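Long-range contacts in cytidylyltransferase (Leptospira borgpetersenii serovar Hardjo-bovis, PDB 6OEW), which probably transfers a cytidylyl group from CTP to an acceptor in a metal-dependent reaction: residues F142-M146 against Y197-I201; I131-C137 against I148-T152; R44-F50 against I112-D118. All blocks are in the same frame, centred on the assembly; numbering follows the deposited sequence.

Contact 1 (F142-M146 against Y197-I201); sequences FARGM and YRLTI
Arg144 meets the chain of 197-201 with both its backbone and its long side chain. Its N donates to Tyr197 O at 2.9 Å, and its O receives Leu199 N at 2.7 Å, that donor tilted 35° from the carbonyl plane. The two bonds make a single bridge between Arg144 and Arg198, both in loops. Followed outward, the side chain starts at CB, which lies over the facing backbone, near Tyr197 O and Arg198 CA, with Thr200 CG2 to one side. CG, CD and NE then run on extended (chi2 -178°), which carries CD over one face of the Arg198 guanidinium, 3.7 Å from Arg198 NH2. NE follows, 3.9 Å from that same NH2. The two guanidinium planes end only 7° apart. Two like charges so near should cost something electrostatically, although both residues are partly exposed and water probably screens them.

Arg144 is the second residue of a type II beta turn from Ala143 to Met146, with Gly145 third and a weak closing bond from Met146 N to Ala143 O. The turn leaves Gly145 CA 4.0 Å from Thr200 CB, and one water joins Gly145 O to Leu199 O by donating to both. Thr200 OG1 itself is bonded to the backbone O of Asp108, a magnesium-binding residue, so this edge borders the metal site. Behind the bridge Ala143 CB touches both Tyr197 CB and Leu199 CD1, 3.7 Å from each, while Leu199 continues onto helix 224-233.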
loop_
_atom_site.group_PDB
_atom_site.type_symbol
_atom_site.label_atom_id
_atom_site.label_comp_id
_atom_site.label_asym_id
_atom_site.label_seq_id
_atom_site.Cartn_x
_atom_site.Cartn_y
_atom_site.Cartn_z
ATOM N N PHE A 142 -7.309 8.461 -7.733
ATOM C CA PHE A 142 -7.172 8.741 -6.309
ATOM C C PHE A 142 -5.912 9.572 -6.072
ATOM O O PHE A 142 -5.007 9.623 -6.909
ATOM C CB PHE A 142 -7.090 7.454 -5.474
ATOM C CG PHE A 142 -8.312 6.588 -5.578
ATOM C CD1 PHE A 142 -9.365 6.737 -4.682
ATOM C CD2 PHE A 142 -8.402 5.630 -6.570
ATOM C CE1 PHE A 142 -10.507 5.953 -4.779
ATOM C CE2 PHE A 142 -9.574 4.833 -6.679
ATOM C CZ PHE A 142 -10.599 4.996 -5.773
ATOM N N ALA A 143 -5.878 10.249 -4.928
ATOM C CA ALA A 143 -4.638 10.888 -4.495
ATOM C C ALA A 143 -3.517 9.856 -4.421
ATOM O O ALA A 143 -3.747 8.681 -4.136
ATOM C CB ALA A 143 -4.823 11.551 -3.134
ATOM N N ARG A 144 -2.289 10.292 -4.689
ATOM C CA ARG A 144 -1.155 9.411 -4.452
ATOM C C ARG A 144 -1.117 9.027 -2.983
ATOM O O ARG A 144 -1.375 9.855 -2.112
ATOM C CB ARG A 144 0.148 10.092 -4.852
ATOM C CG ARG A 144 0.436 9.938 -6.320
ATOM C CD ARG A 144 1.758 10.557 -6.753
ATOM N NE ARG A 144 1.787 10.577 -8.211
ATOM C CZ ARG A 144 2.247 9.581 -8.960
ATOM N NH1 ARG A 144 2.207 9.677 -10.284
ATOM N NH2 ARG A 144 2.761 8.498 -8.385
ATOM N N GLY A 145 -0.825 7.760 -2.706
ATOM C CA GLY A 145 -0.903 7.268 -1.349
ATOM C C GLY A 145 -2.115 6.416 -1.030
ATOM O O GLY A 145 -2.209 5.913 0.097
ATOM N N MET A 146 -3.062 6.263 -1.958
ATOM C CA MET A 146 -4.141 5.299 -1.806
ATOM C C MET A 146 -3.898 4.030 -2.615
ATOM O O MET A 146 -4.845 3.270 -2.835
ATOM C CB MET A 146 -5.493 5.892 -2.237
ATOM C CG MET A 146 -6.149 6.858 -1.290
ATOM S SD MET A 146 -6.289 6.290 0.409
ATOM C CE MET A 146 -5.110 7.430 1.133
ATOM N N TYR A 197 -3.585 15.484 -5.744
ATOM C CA TYR A 197 -3.185 15.455 -4.345
ATOM C C TYR A 197 -2.161 14.353 -4.110
ATOM O O TYR A 197 -2.303 13.231 -4.605
ATOM C CB TYR A 197 -4.396 15.256 -3.434
ATOM C CG TYR A 197 -5.390 16.391 -3.517
ATOM C CD1 TYR A 197 -5.085 17.656 -3.006
ATOM C CD2 TYR A 197 -6.627 16.208 -4.116
ATOM C CE1 TYR A 197 -6.003 18.700 -3.094
ATOM C CE2 TYR A 197 -7.547 17.240 -4.204
ATOM C CZ TYR A 197 -7.234 18.481 -3.694
ATOM O OH TYR A 197 -8.152 19.507 -3.786
ATOM N N ARG A 198 -1.130 14.677 -3.349
ATOM C CA ARG A 198 -0.064 13.733 -3.047
ATOM C C ARG A 198 -0.098 13.418 -1.560
ATOM O O ARG A 198 0.202 14.277 -0.731
ATOM C CB ARG A 198 1.294 14.300 -3.443
ATOM C CG ARG A 198 2.437 13.371 -3.062
ATOM C CD ARG A 198 3.787 13.992 -3.472
ATOM N NE ARG A 198 3.981 13.925 -4.917
ATOM C CZ ARG A 198 4.484 12.869 -5.559
ATOM N NH1 ARG A 198 4.853 11.773 -4.889
ATOM N NH2 ARG A 198 4.619 12.907 -6.882
ATOM N N LEU A 199 -0.458 12.186 -1.224
ATOM C CA LEU A 199 -0.599 11.788 0.168
ATOM C C LEU A 199 0.283 10.585 0.485
ATOM O O LEU A 199 0.007 9.826 1.418
ATOM C CB LEU A 199 -2.078 11.519 0.489
ATOM C CG LEU A 199 -2.946 12.778 0.308
ATOM C CD1 LEU A 199 -4.433 12.487 0.459
ATOM C CD2 LEU A 199 -2.515 13.877 1.275
ATOM N N THR A 200 1.347 10.402 -0.278
ATOM C CA THR A 200 2.365 9.423 0.045
ATOM C C THR A 200 3.519 10.150 0.737
ATOM O O THR A 200 3.567 11.390 0.752
ATOM C CB THR A 200 2.810 8.706 -1.235
ATOM O OG1 THR A 200 3.793 7.716 -0.930
ATOM C CG2 THR A 200 3.330 9.697 -2.239
ATOM N N ILE A 201 4.395 9.393 1.392
ATOM C CA ILE A 201 5.508 10.009 2.123
ATOM C C ILE A 201 6.819 9.602 1.459
ATOM O O ILE A 201 7.256 8.444 1.530
ATOM C CB ILE A 201 5.490 9.670 3.622
ATOM C CG1 ILE A 201 6.712 10.311 4.298
ATOM C CG2 ILE A 201 5.392 8.144 3.879
ATOM C CD1 ILE A 201 6.484 10.652 5.731
HETATM O O HOH W 1 -1.398 7.505 2.449
#

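Contact 2 (I131-C137 against I148-T152); sequences IEFLTNC and IEIFT
Leu134 and Ile150 form the hydrogen-bonded pair at the middle of this antiparallel ladder: Leu134 N reaches Ile150 O at 2.8 Å and Ile150 N returns to Leu134 O at 2.7 Å. Thr152 N to Glu132 O extends the backbone ladder at one end and Asn136 N to Ile148 O at the other. There the regular pattern gives way to a side chain. Asn136 CG stands between its own N and carbonyl carbon (chi1 73°), which swings OD1 back across the strand gap to take Ile148 N at 2.8 Å, the donor lying 37° out of the amide plane. Asn136 ND2 bonds to Met146 O, so both ends of the amide are held.

Water and charge add to the polar links. One water donates to Glu149 OE2 and accepts from Thr135 OG1, and Glu149 OE1 makes a salt bridge with Arg104 on the adjoining strand. Thr135 OG1 also receives Cys137 N at 2.9 Å, an ST turn that bends the chain as the strand ends. At the far end a second water joins Glu132 OE1 to Thr152 OG1, while Glu132 OE2 accepts from the backbone N of Lys184 and Thr152 N-caps helix 153-162 through Leu155 N.

The apolar contacts divide between the sheet faces. Phe133 and Phe151 point the same way, their planes 10° apart but slid so far, 5.7 Å between centroids, that they barely overlap; Phe133 CE1 touches Phe151 CD2 at 3.7 Å. Leu134 and Ile150 occupy the other face, where Ile150 packs against helix 114-126.

Such pairing of neighbouring strands 133-135 and 149-152, the latter antiparallel to strand 101-106, belongs to the mixed central sheet of the GT-A type nucleotidyltransferase fold.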
loop_
_atom_site.group_PDB
_atom_site.type_symbol
_atom_site.label_atom_id
_atom_site.label_comp_id
_atom_site.label_asym_id
_atom_site.label_seq_id
_atom_site.Cartn_x
_atom_site.Cartn_y
_atom_site.Cartn_z
ATOM N N ILE A 131 -10.727 -12.081 -13.491
ATOM C CA ILE A 131 -9.756 -11.056 -13.112
ATOM C C ILE A 131 -8.596 -11.739 -12.412
ATOM O O ILE A 131 -8.802 -12.561 -11.514
ATOM C CB ILE A 131 -10.344 -9.975 -12.182
ATOM C CG1 ILE A 131 -11.570 -9.304 -12.802
ATOM C CG2 ILE A 131 -9.259 -8.933 -11.818
ATOM C CD1 ILE A 131 -12.175 -8.200 -11.955
ATOM N N GLU A 132 -7.381 -11.407 -12.818
ATOM C CA GLU A 132 -6.226 -11.858 -12.066
ATOM C C GLU A 132 -5.417 -10.697 -11.514
ATOM O O GLU A 132 -4.562 -10.921 -10.648
ATOM C CB GLU A 132 -5.334 -12.758 -12.929
ATOM C CG GLU A 132 -4.846 -12.125 -14.200
ATOM C CD GLU A 132 -4.165 -13.137 -15.116
ATOM O OE1 GLU A 132 -3.801 -14.238 -14.636
ATOM O OE2 GLU A 132 -3.992 -12.834 -16.314
ATOM N N PHE A 133 -5.702 -9.472 -11.955
ATOM C CA PHE A 133 -4.967 -8.291 -11.506
ATOM C C PHE A 133 -5.911 -7.097 -11.488
ATOM O O PHE A 133 -6.463 -6.718 -12.529
ATOM C CB PHE A 133 -3.794 -8.042 -12.446
ATOM C CG PHE A 133 -2.811 -7.020 -11.947
ATOM C CD1 PHE A 133 -1.617 -7.427 -11.395
ATOM C CD2 PHE A 133 -3.069 -5.665 -12.072
ATOM C CE1 PHE A 133 -0.675 -6.490 -10.947
ATOM C CE2 PHE A 133 -2.140 -4.716 -11.634
ATOM C CZ PHE A 133 -0.958 -5.123 -11.062
ATOM N N LEU A 134 -6.091 -6.500 -10.314
ATOM C CA LEU A 134 -6.921 -5.310 -10.144
ATOM C C LEU A 134 -6.053 -4.225 -9.508
ATOM O O LEU A 134 -5.409 -4.473 -8.483
ATOM C CB LEU A 134 -8.146 -5.606 -9.270
ATOM C CG LEU A 134 -9.105 -4.437 -8.981
ATOM C CD1 LEU A 134 -9.725 -3.894 -10.266
ATOM C CD2 LEU A 134 -10.176 -4.755 -7.951
ATOM N N THR A 135 -6.036 -3.032 -10.111
ATOM C CA THR A 135 -5.272 -1.906 -9.562
ATOM C C THR A 135 -6.126 -0.648 -9.583
ATOM O O THR A 135 -7.040 -0.511 -10.398
ATOM C CB THR A 135 -3.945 -1.668 -10.349
ATOM O OG1 THR A 135 -3.246 -0.523 -9.828
ATOM C CG2 THR A 135 -4.205 -1.438 -11.829
ATOM N N ASN A 136 -5.837 0.271 -8.660
ATOM C CA ASN A 136 -6.372 1.625 -8.715
ATOM C C ASN A 136 -5.273 2.650 -8.980
ATOM O O ASN A 136 -5.501 3.852 -8.817
ATOM C CB ASN A 136 -7.112 1.969 -7.408
ATOM C CG ASN A 136 -6.133 2.210 -6.233
ATOM O OD1 ASN A 136 -4.897 1.992 -6.357
ATOM N ND2 ASN A 136 -6.669 2.655 -5.105
ATOM N N CYS A 137 -4.075 2.200 -9.373
ATOM C CA CYS A 137 -2.980 3.151 -9.511
ATOM C C CYS A 137 -2.191 2.942 -10.797
ATOM O O CYS A 137 -1.009 3.308 -10.854
ATOM C CB CYS A 137 -2.062 3.087 -8.274
ATOM S SG CYS A 137 -1.326 1.463 -7.936
ATOM N N ILE A 148 -3.463 0.626 -4.331
ATOM C CA ILE A 148 -3.836 -0.740 -3.998
ATOM C C ILE A 148 -3.720 -1.557 -5.266
ATOM O O ILE A 148 -4.245 -1.160 -6.313
ATOM C CB ILE A 148 -5.272 -0.809 -3.436
ATOM C CG1 ILE A 148 -5.383 0.013 -2.139
ATOM C CG2 ILE A 148 -5.681 -2.267 -3.228
ATOM C CD1 ILE A 148 -6.868 0.391 -1.717
ATOM N N GLU A 149 -3.028 -2.681 -5.180
ATOM C CA GLU A 149 -2.956 -3.664 -6.245
ATOM C C GLU A 149 -3.353 -5.001 -5.657
ATOM O O GLU A 149 -2.987 -5.317 -4.521
ATOM C CB GLU A 149 -1.527 -3.739 -6.858
ATOM C CG GLU A 149 -1.111 -2.409 -7.439
ATOM C CD GLU A 149 0.399 -2.219 -7.488
ATOM O OE1 GLU A 149 1.083 -2.570 -6.500
ATOM O OE2 GLU A 149 0.876 -1.708 -8.522
ATOM N N ILE A 150 -4.151 -5.756 -6.403
ATOM C CA ILE A 150 -4.625 -7.069 -5.983
ATOM C C ILE A 150 -4.348 -8.051 -7.102
ATOM O O ILE A 150 -4.743 -7.812 -8.248
ATOM C CB ILE A 150 -6.132 -7.044 -5.654
ATOM C CG1 ILE A 150 -6.413 -5.903 -4.654
ATOM C CG2 ILE A 150 -6.529 -8.382 -5.088
ATOM C CD1 ILE A 150 -7.936 -5.711 -4.350
ATOM N N PHE A 151 -3.699 -9.167 -6.779
ATOM C CA PHE A 151 -3.476 -10.171 -7.803
ATOM C C PHE A 151 -3.393 -11.555 -7.181
ATOM O O PHE A 151 -3.169 -11.707 -5.975
ATOM C CB PHE A 151 -2.221 -9.863 -8.621
ATOM C CG PHE A 151 -1.048 -9.421 -7.786
ATOM C CD1 PHE A 151 -0.211 -10.358 -7.199
ATOM C CD2 PHE A 151 -0.787 -8.075 -7.590
ATOM C CE1 PHE A 151 0.885 -9.951 -6.425
ATOM C CE2 PHE A 151 0.285 -7.663 -6.821
ATOM C CZ PHE A 151 1.126 -8.590 -6.234
ATOM N N THR A 152 -3.605 -12.564 -8.026
ATOM C CA THR A 152 -3.591 -13.952 -7.591
ATOM C C THR A 152 -2.160 -14.420 -7.366
ATOM O O THR A 152 -1.207 -13.890 -7.943
ATOM C CB THR A 152 -4.257 -14.881 -8.618
ATOM O OG1 THR A 152 -3.521 -14.878 -9.848
ATOM C CG2 THR A 152 -5.711 -14.461 -8.888
HETATM O O HOH W 2 -4.678 -15.857 -12.241
HETATM O O HOH W 3 -0.803 -1.353 -10.766
#

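Contact 3 (R44-F50 against I112-D118); sequences RLKFSKF and IDSKILD. With EDO (1,2-ethanediol), chain D.
Both carboxylate oxygens of Asp118 are gripped by the turn that follows helix 37-45. Ser48 OG donates to Asp118 OD1 at 2.6 Å, on the syn lone pair, and Lys49 N gives a nearly straight bond to Asp118 OD2 at 2.9 Å. A water donates to OD2 as well, and ties it to Phe47 O and Ser114 OG. Ser48 reaches the acid because its OG stands opposite its own backbone N (chi1 170°), and the same oxygen accepts Phe50 N, closing an ST turn. Three bonds thus fix the carboxylate, whose OD1 also lies at the edge of the Phe50 ring, 3.4 Å from CD2, with ring and carboxylate planes 83° apart. Lys49 lays its CG near Asp118 but sends NZ on to a salt bridge with Asp122.

At the other end Arg44, bent at chi3 (64°), turns NE onto Ile112 O at 2.8 Å, from above the carbonyl plane, with a weaker bond from NH2. Arg44 NH1 bonds to Phe222 O, so the guanidinium joins two loops. An ethanediol, probably from the crystallisation liquor, bridges the two segments: its O2 donates to Arg44 O and accepts Ser114 N at 3.0 Å, its O1 donates to Ser114 OG, and C2 rests over one guanidinium face.

Beneath these polar links Leu45 CD2 packs on Leu117 CD1, 3.7 Å away, and on Ile112 CG2, above strands 11-16 and 101-106. Asp113 is the N-cap of helix 114-126, its OD1 accepting Lys115 N and its OD2 accepting Tyr224 N. The arrangement sets the first turn of that helix against the end of helix 37-45 over the parallel strands, the layered alpha/beta packing of a Rossmann-like nucleotide-binding core such as GT-A enzymes possess.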
loop_
_atom_site.group_PDB
_atom_site.type_symbol
_atom_site.label_atom_id
_atom_site.label_comp_id
_atom_site.label_asym_id
_atom_site.label_seq_id
_atom_site.Cartn_x
_atom_site.Cartn_y
_atom_site.Cartn_z
ATOM N N ARG A 44 -4.977 1.787 10.721
ATOM C CA ARG A 44 -6.024 2.016 9.729
ATOM C C ARG A 44 -6.453 0.719 9.048
ATOM O O ARG A 44 -7.637 0.536 8.733
ATOM C CB ARG A 44 -5.544 3.049 8.711
ATOM C CG ARG A 44 -5.594 4.460 9.303
ATOM C CD ARG A 44 -5.151 5.529 8.327
ATOM N NE ARG A 44 -6.018 5.660 7.151
ATOM C CZ ARG A 44 -7.190 6.291 7.124
ATOM N NH1 ARG A 44 -7.707 6.842 8.220
ATOM N NH2 ARG A 44 -7.860 6.372 5.982
ATOM N N LEU A 45 -5.520 -0.196 8.829
ATOM C CA LEU A 45 -5.864 -1.466 8.200
ATOM C C LEU A 45 -6.551 -2.433 9.155
ATOM O O LEU A 45 -7.134 -3.420 8.692
ATOM C CB LEU A 45 -4.607 -2.106 7.614
ATOM C CG LEU A 45 -4.064 -1.351 6.409
ATOM C CD1 LEU A 45 -2.651 -1.818 6.086
ATOM C CD2 LEU A 45 -4.948 -1.605 5.229
ATOM N N LYS A 46 -6.496 -2.180 10.467
ATOM C CA LYS A 46 -7.248 -3.005 11.407
ATOM C C LYS A 46 -8.744 -2.937 11.151
ATOM O O LYS A 46 -9.470 -3.844 11.569
ATOM C CB LYS A 46 -6.957 -2.591 12.852
ATOM N N PHE A 47 -9.223 -1.886 10.480
ATOM C CA PHE A 47 -10.648 -1.756 10.186
ATOM C C PHE A 47 -11.084 -2.550 8.956
ATOM O O PHE A 47 -12.285 -2.593 8.664
ATOM C CB PHE A 47 -11.013 -0.279 9.997
ATOM C CG PHE A 47 -10.846 0.556 11.251
ATOM C CD1 PHE A 47 -11.839 0.585 12.223
ATOM C CD2 PHE A 47 -9.695 1.304 11.458
ATOM C CE1 PHE A 47 -11.695 1.342 13.369
ATOM C CE2 PHE A 47 -9.551 2.062 12.609
ATOM C CZ PHE A 47 -10.549 2.080 13.560
ATOM N N SER A 48 -10.155 -3.163 8.226
ATOM C CA SER A 48 -10.518 -3.939 7.045
ATOM C C SER A 48 -11.205 -5.233 7.453
ATOM O O SER A 48 -10.849 -5.853 8.461
ATOM C CB SER A 48 -9.279 -4.256 6.212
ATOM O OG SER A 48 -9.575 -5.191 5.181
ATOM N N LYS A 49 -12.207 -5.651 6.670
ATOM C CA LYS A 49 -12.748 -6.972 6.952
ATOM C C LYS A 49 -11.727 -8.075 6.695
ATOM O O LYS A 49 -11.959 -9.214 7.105
ATOM C CB LYS A 49 -14.031 -7.211 6.142
ATOM C CG LYS A 49 -13.846 -7.131 4.641
ATOM C CD LYS A 49 -15.046 -7.747 3.894
ATOM C CE LYS A 49 -16.071 -6.703 3.477
ATOM N NZ LYS A 49 -16.980 -7.225 2.416
ATOM N N PHE A 50 -10.589 -7.768 6.068
ATOM C CA PHE A 50 -9.521 -8.741 5.859
ATOM C C PHE A 50 -8.325 -8.517 6.784
ATOM O O PHE A 50 -7.209 -8.949 6.470
ATOM C CB PHE A 50 -9.088 -8.729 4.390
ATOM C CG PHE A 50 -10.239 -8.921 3.432
ATOM C CD1 PHE A 50 -10.777 -10.190 3.203
ATOM C CD2 PHE A 50 -10.815 -7.834 2.784
ATOM C CE1 PHE A 50 -11.844 -10.363 2.340
ATOM C CE2 PHE A 50 -11.887 -8.008 1.927
ATOM C CZ PHE A 50 -12.409 -9.273 1.707
ATOM N N ILE A 112 -3.874 4.999 3.920
ATOM C CA ILE A 112 -4.660 4.041 3.148
ATOM C C ILE A 112 -6.014 3.822 3.812
ATOM O O ILE A 112 -6.124 3.788 5.044
ATOM C CB ILE A 112 -3.864 2.730 3.012
ATOM C CG1 ILE A 112 -4.443 1.860 1.895
ATOM C CG2 ILE A 112 -3.726 2.005 4.388
ATOM C CD1 ILE A 112 -3.971 2.274 0.508
ATOM N N ASP A 113 -7.057 3.705 2.990
ATOM C CA ASP A 113 -8.442 3.620 3.461
ATOM C C ASP A 113 -8.902 2.171 3.335
ATOM O O ASP A 113 -8.914 1.611 2.230
ATOM C CB ASP A 113 -9.346 4.566 2.665
ATOM C CG ASP A 113 -10.818 4.559 3.144
ATOM O OD1 ASP A 113 -11.309 3.528 3.639
ATOM O OD2 ASP A 113 -11.499 5.588 3.003
ATOM N N SER A 114 -9.253 1.558 4.468
ATOM C CA SER A 114 -9.598 0.141 4.434
ATOM C C SER A 114 -10.913 -0.101 3.698
ATOM O O SER A 114 -11.127 -1.205 3.169
ATOM C CB SER A 114 -9.645 -0.417 5.861
ATOM O OG SER A 114 -10.798 0.061 6.557
ATOM N N LYS A 115 -11.790 0.909 3.615
ATOM C CA LYS A 115 -13.057 0.711 2.910
ATOM C C LYS A 115 -12.835 0.579 1.409
ATOM O O LYS A 115 -13.494 -0.233 0.747
ATOM C CB LYS A 115 -14.034 1.861 3.218
ATOM N N ILE A 116 -11.913 1.361 0.852
ATOM C CA ILE A 116 -11.576 1.225 -0.560
ATOM C C ILE A 116 -10.934 -0.132 -0.813
ATOM O O ILE A 116 -11.276 -0.837 -1.772
ATOM C CB ILE A 116 -10.650 2.373 -1.002
ATOM C CG1 ILE A 116 -11.357 3.719 -0.805
ATOM C CG2 ILE A 116 -10.160 2.154 -2.452
ATOM C CD1 ILE A 116 -10.495 4.921 -1.103
ATOM N N LEU A 117 -9.979 -0.511 0.041
ATOM C CA LEU A 117 -9.369 -1.832 -0.072
ATOM C C LEU A 117 -10.433 -2.928 -0.082
ATOM O O LEU A 117 -10.408 -3.813 -0.939
ATOM C CB LEU A 117 -8.371 -2.042 1.073
ATOM C CG LEU A 117 -7.427 -3.247 1.067
ATOM C CD1 LEU A 117 -6.173 -2.905 1.946
ATOM C CD2 LEU A 117 -8.126 -4.541 1.557
ATOM N N ASP A 118 -11.400 -2.863 0.845
ATOM C CA ASP A 118 -12.387 -3.937 0.942
ATOM C C ASP A 118 -13.284 -3.974 -0.286
ATOM O O ASP A 118 -13.659 -5.059 -0.753
ATOM C CB ASP A 118 -13.234 -3.779 2.203
ATOM C CG ASP A 118 -12.443 -4.070 3.477
ATOM O OD1 ASP A 118 -11.283 -4.539 3.373
ATOM O OD2 ASP A 118 -12.988 -3.841 4.574
HETATM C C1 EDO D . -10.973 3.492 8.107
HETATM O O1 EDO D . -11.686 2.429 7.453
HETATM C C2 EDO D . -9.639 3.767 7.405
HETATM O O2 EDO D . -8.894 2.545 7.280
HETATM O O HOH W 4 -12.949 -1.269 5.801
#

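Overall arrangement
From the N terminus, contact 3 comes first: it closes the long excursion from the end of helix 37-45 through strands 54-59, 77-81 and 101-106 to the start of helix 114-126. The chain then enters strand 133-135, and contact 2 closes the short loop back to strand 149-152. Residues 142-146 lie inside that loop, yet their partners at 197-201 come much later, beyond strand 185-187, so contacts 1 and 2 cross while contact 3 precedes both. All three touch: Asn136 joins contacts 1 and 2, and Ile112 meets Met146 and Ile148. Together they tie the helical layer, the central sheet and the loops beside the magnesium site.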